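Side-chain contacts in Lin2960 protein (Listeria innocua, PDB 3OOP), which is of unknown function but, as a member of the MarR family, probably binds DNA and regulates transcription: residues K21-L24 against F25-S29; A114-E117 against K118-A121. All coordinates share one frame; numbering follows the deposited sequence. Where two conformers were deposited one is given.

Both contacts are local: contact 1 lies within helix 2-29, near its C-terminal end, and contact 2 runs across the end of helix 99-119. Far apart along the chain, with contact 1 coming first, they are neighbours in the fold, their centres about 11 Å apart and on the same side of the chain's centre. Met22 CE packs against Phe120 CZ at 3.4 Å, and Leu26 CD2 lies 3.6 Å from Cys116 N. The two helices thus join here, and both contacts also touch the second subunit, consistent with the dimer interface that N- and C-terminal helices build in MarR-family proteins.

Contact 1 of 2, residues K21-L24 against F25-S29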
loop_
_atom_site.group_PDB
_atom_site.type_symbol
_atom_site.label_atom_id
_atom_site.label_comp_id
_atom_site.label_asym_id
_atom_site.label_seq_id
_atom_site.Cartn_x
_atom_site.Cartn_y
_atom_site.Cartn_z
ATOM N N LYS A 21 -0.883 1.785 11.615
ATOM C CA LYS A 21 -0.780 2.340 12.963
ATOM C C LYS A 21 -2.072 3.050 13.385
ATOM O O LYS A 21 -2.452 3.021 14.560
ATOM C CB LYS A 21 0.418 3.288 13.063
ATOM C CG LYS A 21 1.763 2.586 13.281
ATOM C CD LYS A 21 2.095 2.433 14.754
ATOM C CE LYS A 21 3.581 2.128 14.960
ATOM N NZ LYS A 21 3.905 1.781 16.374
HETATM N N MSE A 22 -2.747 3.675 12.429
HETATM C CA MSE A 22 -4.021 4.350 12.711
HETATM C C MSE A 22 -5.072 3.327 13.126
HETATM O O MSE A 22 -5.809 3.521 14.100
HETATM C CB MSE A 22 -4.483 5.125 11.481
HETATM C CG MSE A 22 -3.644 6.360 11.177
HETATM SE SE MSE A 22 -3.864 6.930 9.309
HETATM C CE MSE A 22 -5.643 7.643 9.467
ATOM N N HIS A 23 -5.122 2.209 12.411
ATOM C CA HIS A 23 -6.041 1.146 12.790
ATOM C C HIS A 23 -5.758 0.585 14.196
ATOM O O HIS A 23 -6.679 0.390 14.989
ATOM C CB HIS A 23 -6.034 0.025 11.766
ATOM C CG HIS A 23 -7.008 -1.062 12.085
ATOM N ND1 HIS A 23 -8.372 -0.861 12.080
ATOM C CD2 HIS A 23 -6.816 -2.355 12.431
ATOM C CE1 HIS A 23 -8.980 -1.990 12.399
ATOM N NE2 HIS A 23 -8.058 -2.911 12.618
ATOM N N LEU A 24 -4.491 0.329 14.502
ATOM C CA LEU A 24 -4.110 -0.120 15.838
ATOM C C LEU A 24 -4.510 0.881 16.921
ATOM O O LEU A 24 -4.988 0.482 17.990
ATOM C CB LEU A 24 -2.604 -0.433 15.908
ATOM C CG LEU A 24 -2.109 -1.624 15.073
ATOM C CD1 LEU A 24 -0.582 -1.667 15.057
ATOM C CD2 LEU A 24 -2.684 -2.944 15.590
ATOM N N PHE A 25 -4.331 2.175 16.639
ATOM C CA PHE A 25 -4.669 3.245 17.580
ATOM C C PHE A 25 -6.157 3.261 17.916
ATOM O O PHE A 25 -6.548 3.326 19.090
ATOM C CB PHE A 25 -4.260 4.599 16.993
ATOM C CG PHE A 25 -4.510 5.761 17.906
ATOM C CD1 PHE A 25 -3.702 5.976 19.011
ATOM C CD2 PHE A 25 -5.550 6.657 17.650
ATOM C CE1 PHE A 25 -3.914 7.071 19.853
ATOM C CE2 PHE A 25 -5.770 7.752 18.478
ATOM C CZ PHE A 25 -4.949 7.959 19.589
ATOM N N LEU A 26 -6.987 3.188 16.882
ATOM C CA LEU A 26 -8.434 3.129 17.079
ATOM C C LEU A 26 -8.856 1.881 17.830
ATOM O O LEU A 26 -9.763 1.940 18.660
ATOM C CB LEU A 26 -9.165 3.225 15.749
ATOM C CG LEU A 26 -8.966 4.555 15.014
ATOM C CD1 LEU A 26 -9.794 4.543 13.740
ATOM C CD2 LEU A 26 -9.346 5.772 15.896
HETATM N N MSE A 27 -8.200 0.762 17.559
HETATM C CA MSE A 27 -8.535 -0.473 18.280
HETATM C C MSE A 27 -8.097 -0.408 19.738
HETATM O O MSE A 27 -8.808 -0.907 20.610
HETATM C CB MSE A 27 -8.019 -1.718 17.551
HETATM C CG MSE A 27 -8.836 -2.058 16.276
HETATM SE SE MSE A 27 -10.814 -1.996 16.474
HETATM C CE MSE A 27 -11.217 -0.118 16.044
ATOM N N ARG A 28 -6.976 0.258 20.016
ATOM C CA ARG A 28 -6.525 0.466 21.411
ATOM C C ARG A 28 -7.511 1.283 22.237
ATOM O O ARG A 28 -7.625 1.093 23.455
ATOM C CB ARG A 28 -5.146 1.135 21.474
ATOM C CG ARG A 28 -4.019 0.213 21.129
ATOM C CD ARG A 28 -2.690 0.665 21.724
ATOM N NE ARG A 28 -2.214 1.941 21.187
ATOM C CZ ARG A 28 -1.660 2.102 19.986
ATOM N NH1 ARG A 28 -1.530 1.074 19.157
ATOM N NH2 ARG A 28 -1.254 3.306 19.610
ATOM N N SER A 29 -8.228 2.182 21.570
ATOM C CA SER A 29 -9.156 3.077 22.259
ATOM C C SER A 29 -10.301 2.318 22.903
ATOM O O SER A 29 -10.860 2.782 23.887
ATOM C CB SER A 29 -9.694 4.159 21.309
ATOM O OG SER A 29 -10.703 3.671 20.448
HETATM O O HOH W 1 -0.628 2.640 16.708
#
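The carbonyl oxygen of Lys21 is gripped twice: Phe25 N donates to it over 2.9 Å, and a water donates from 2.8 Å. That water also accepts from Arg28 NH2 at 3.0 Å, lying in the plane of the guanidinium at its edge, so a bridge spans two turns of helix 2-29. Arg28 reaches back because its chain bends at chi3 (-65°), which brings NH1 alongside Leu24 CB at 3.7 Å. One face of the guanidinium looks onto Phe25 CA, while NH2 lies in plane at the edge of the Phe25 ring. The backbone follows the i to i+4 pattern of an alpha helix, and the bond from Leu26 N to Met22 O is nearly straight (169°).

On another side of the helix, Met27, a selenomethionine, lays CG over one face of the His23 imidazole, 4.1 Å from the ring centroid and displaced toward the NE2-CE1 rim, a CH-pi contact one turn apart. Its SE lies farther off and oblique to the ring. His23 chi1 of -177° sends the ring outward beside its carbonyl carbon, and Met27, with CG beside its own backbone N, reaches back over the face. Farther on, Ser29 OG donates to Leu26 O over 2.7 Å, turning its hydroxyl back onto the helix backbone.

Met22, Leu26 and Ser29 face helix 99-119, Met27 packs on Pro37 and Trp40 of helix 37-49, and Ile142 of the second subunit lies against Met22 and Phe25.

Contact 2 of 2, residues A114-E117 against K118-A121; sequences ASCE and KMFA
Cys116 SG meets the ring of Phe120 at its edge rather than over a face: the sulfur sits 5.2 Å from the centroid and 85° off the ring normal, close to the ring plane. The touching side of the ring is CD2 and CE2, each 4.0 Å from SG. This is a Cys sulfur-aromatic contact between residues four apart. The same sulfur also meets the terminal methyl of the selenomethionine Met119, with CE 3.8 Å from SG. Cys116 chi1 of -170° puts SG beside its own carbonyl carbon, within reach of Met119 CE and the CD2-CE2 side of Phe120. The Met119 chain runs out extended through chi2 and then turns at chi3 (81°), which brings CE back toward the cysteine.

Cys116 O also lies near the plane of the Phe120 ring, 3.4 Å from CD2, so a carbonyl and a sulfur of one residue border the same ring edge.

Cys116 and Met119 belong to the last turn of helix 99-119, and Phe120 is the first residue to leave helical backbone angles. This helix end joins helix 2-29 and the second subunit, consistent with the helical dimerisation region of MarR-family proteins. Phe120 N donates to Cys116 O over 3.2 Å and more weakly to Glu117 O, as the hydrogen bonding shifts at the helix end. One residue on, Ala121 N turns back to Lys118 O, 3.2 Å away. Lys118 folds its first carbons against the preceding turn, with CG 3.5 Å from Ala114 O, before its chain bends at chi3.

Met119 and Phe120 lie against Met22 of helix 2-29. From the second subunit, Ser1 reaches Cys116, Ile142 meets Met119 and Met4 packs on Phe120.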
loop_
_atom_site.group_PDB
_atom_site.type_symbol
_atom_site.label_atom_id
_atom_site.label_comp_id
_atom_site.label_asym_id
_atom_site.label_seq_id
_atom_site.Cartn_x
_atom_site.Cartn_y
_atom_site.Cartn_z
ATOM N N ALA A 114 -13.935 9.926 18.996
ATOM C CA ALA A 114 -13.087 10.842 19.765
ATOM C C ALA A 114 -11.601 10.585 19.494
ATOM O O ALA A 114 -10.823 11.534 19.326
ATOM C CB ALA A 114 -13.397 10.766 21.254
ATOM N N SER A 115 -11.207 9.311 19.426
ATOM C CA SER A 115 -9.817 8.949 19.086
ATOM C C SER A 115 -9.455 9.323 17.656
ATOM O O SER A 115 -8.340 9.776 17.378
ATOM C CB SER A 115 -9.576 7.455 19.318
ATOM O OG SER A 115 -9.688 7.175 20.698
ATOM N N CYS A 116 -10.409 9.148 16.752
ATOM C CA CYS A 116 -10.244 9.540 15.362
ATOM C C CYS A 116 -9.980 11.053 15.219
ATOM O O CYS A 116 -9.114 11.468 14.444
ATOM C CB CYS A 116 -11.476 9.119 14.569
ATOM S SG CYS A 116 -11.279 9.280 12.807
ATOM N N GLU A 117 -10.701 11.864 15.988
ATOM C CA GLU A 117 -10.458 13.315 16.025
ATOM C C GLU A 117 -9.029 13.621 16.478
ATOM O O GLU A 117 -8.376 14.513 15.923
ATOM C CB GLU A 117 -11.470 14.029 16.928
ATOM C CG GLU A 117 -12.886 14.056 16.358
ATOM C CD GLU A 117 -13.935 14.549 17.355
ATOM O OE1 GLU A 117 -13.580 14.955 18.491
ATOM O OE2 GLU A 117 -15.130 14.532 16.991
ATOM N N LYS A 118 -8.545 12.881 17.479
ATOM C CA LYS A 118 -7.181 13.058 17.990
ATOM C C LYS A 118 -6.141 12.713 16.932
ATOM O O LYS A 118 -5.156 13.419 16.767
ATOM C CB LYS A 118 -6.943 12.217 19.244
ATOM C CG LYS A 118 -7.726 12.657 20.469
ATOM C CD LYS A 118 -7.315 11.870 21.726
ATOM C CE LYS A 118 -6.027 12.416 22.352
ATOM N NZ LYS A 118 -5.673 11.719 23.639
HETATM N N MSE A 119 -6.394 11.629 16.210
HETATM C CA MSE A 119 -5.534 11.145 15.145
HETATM C C MSE A 119 -5.319 12.206 14.062
HETATM O O MSE A 119 -4.207 12.357 13.534
HETATM C CB MSE A 119 -6.227 9.942 14.525
HETATM C CG MSE A 119 -5.436 9.100 13.618
HETATM SE SE MSE A 119 -6.355 7.369 13.734
HETATM C CE MSE A 119 -7.829 7.708 12.514
ATOM N N PHE A 120 -6.396 12.917 13.726
ATOM C CA PHE A 120 -6.369 13.917 12.662
ATOM C C PHE A 120 -6.185 15.357 13.138
ATOM O O PHE A 120 -6.313 16.287 12.343
ATOM C CB PHE A 120 -7.612 13.798 11.785
ATOM C CG PHE A 120 -7.590 12.611 10.869
ATOM C CD1 PHE A 120 -6.799 12.615 9.720
ATOM C CD2 PHE A 120 -8.362 11.483 11.151
ATOM C CE1 PHE A 120 -6.768 11.502 8.868
ATOM C CE2 PHE A 120 -8.343 10.370 10.293
ATOM C CZ PHE A 120 -7.553 10.381 9.155
ATOM N N ALA A 121 -5.859 15.537 14.413
ATOM C CA ALA A 121 -5.589 16.869 14.953
ATOM C C ALA A 121 -4.578 17.644 14.097
ATOM O O ALA A 121 -3.487 17.151 13.820
ATOM C CB ALA A 121 -5.121 16.777 16.422
#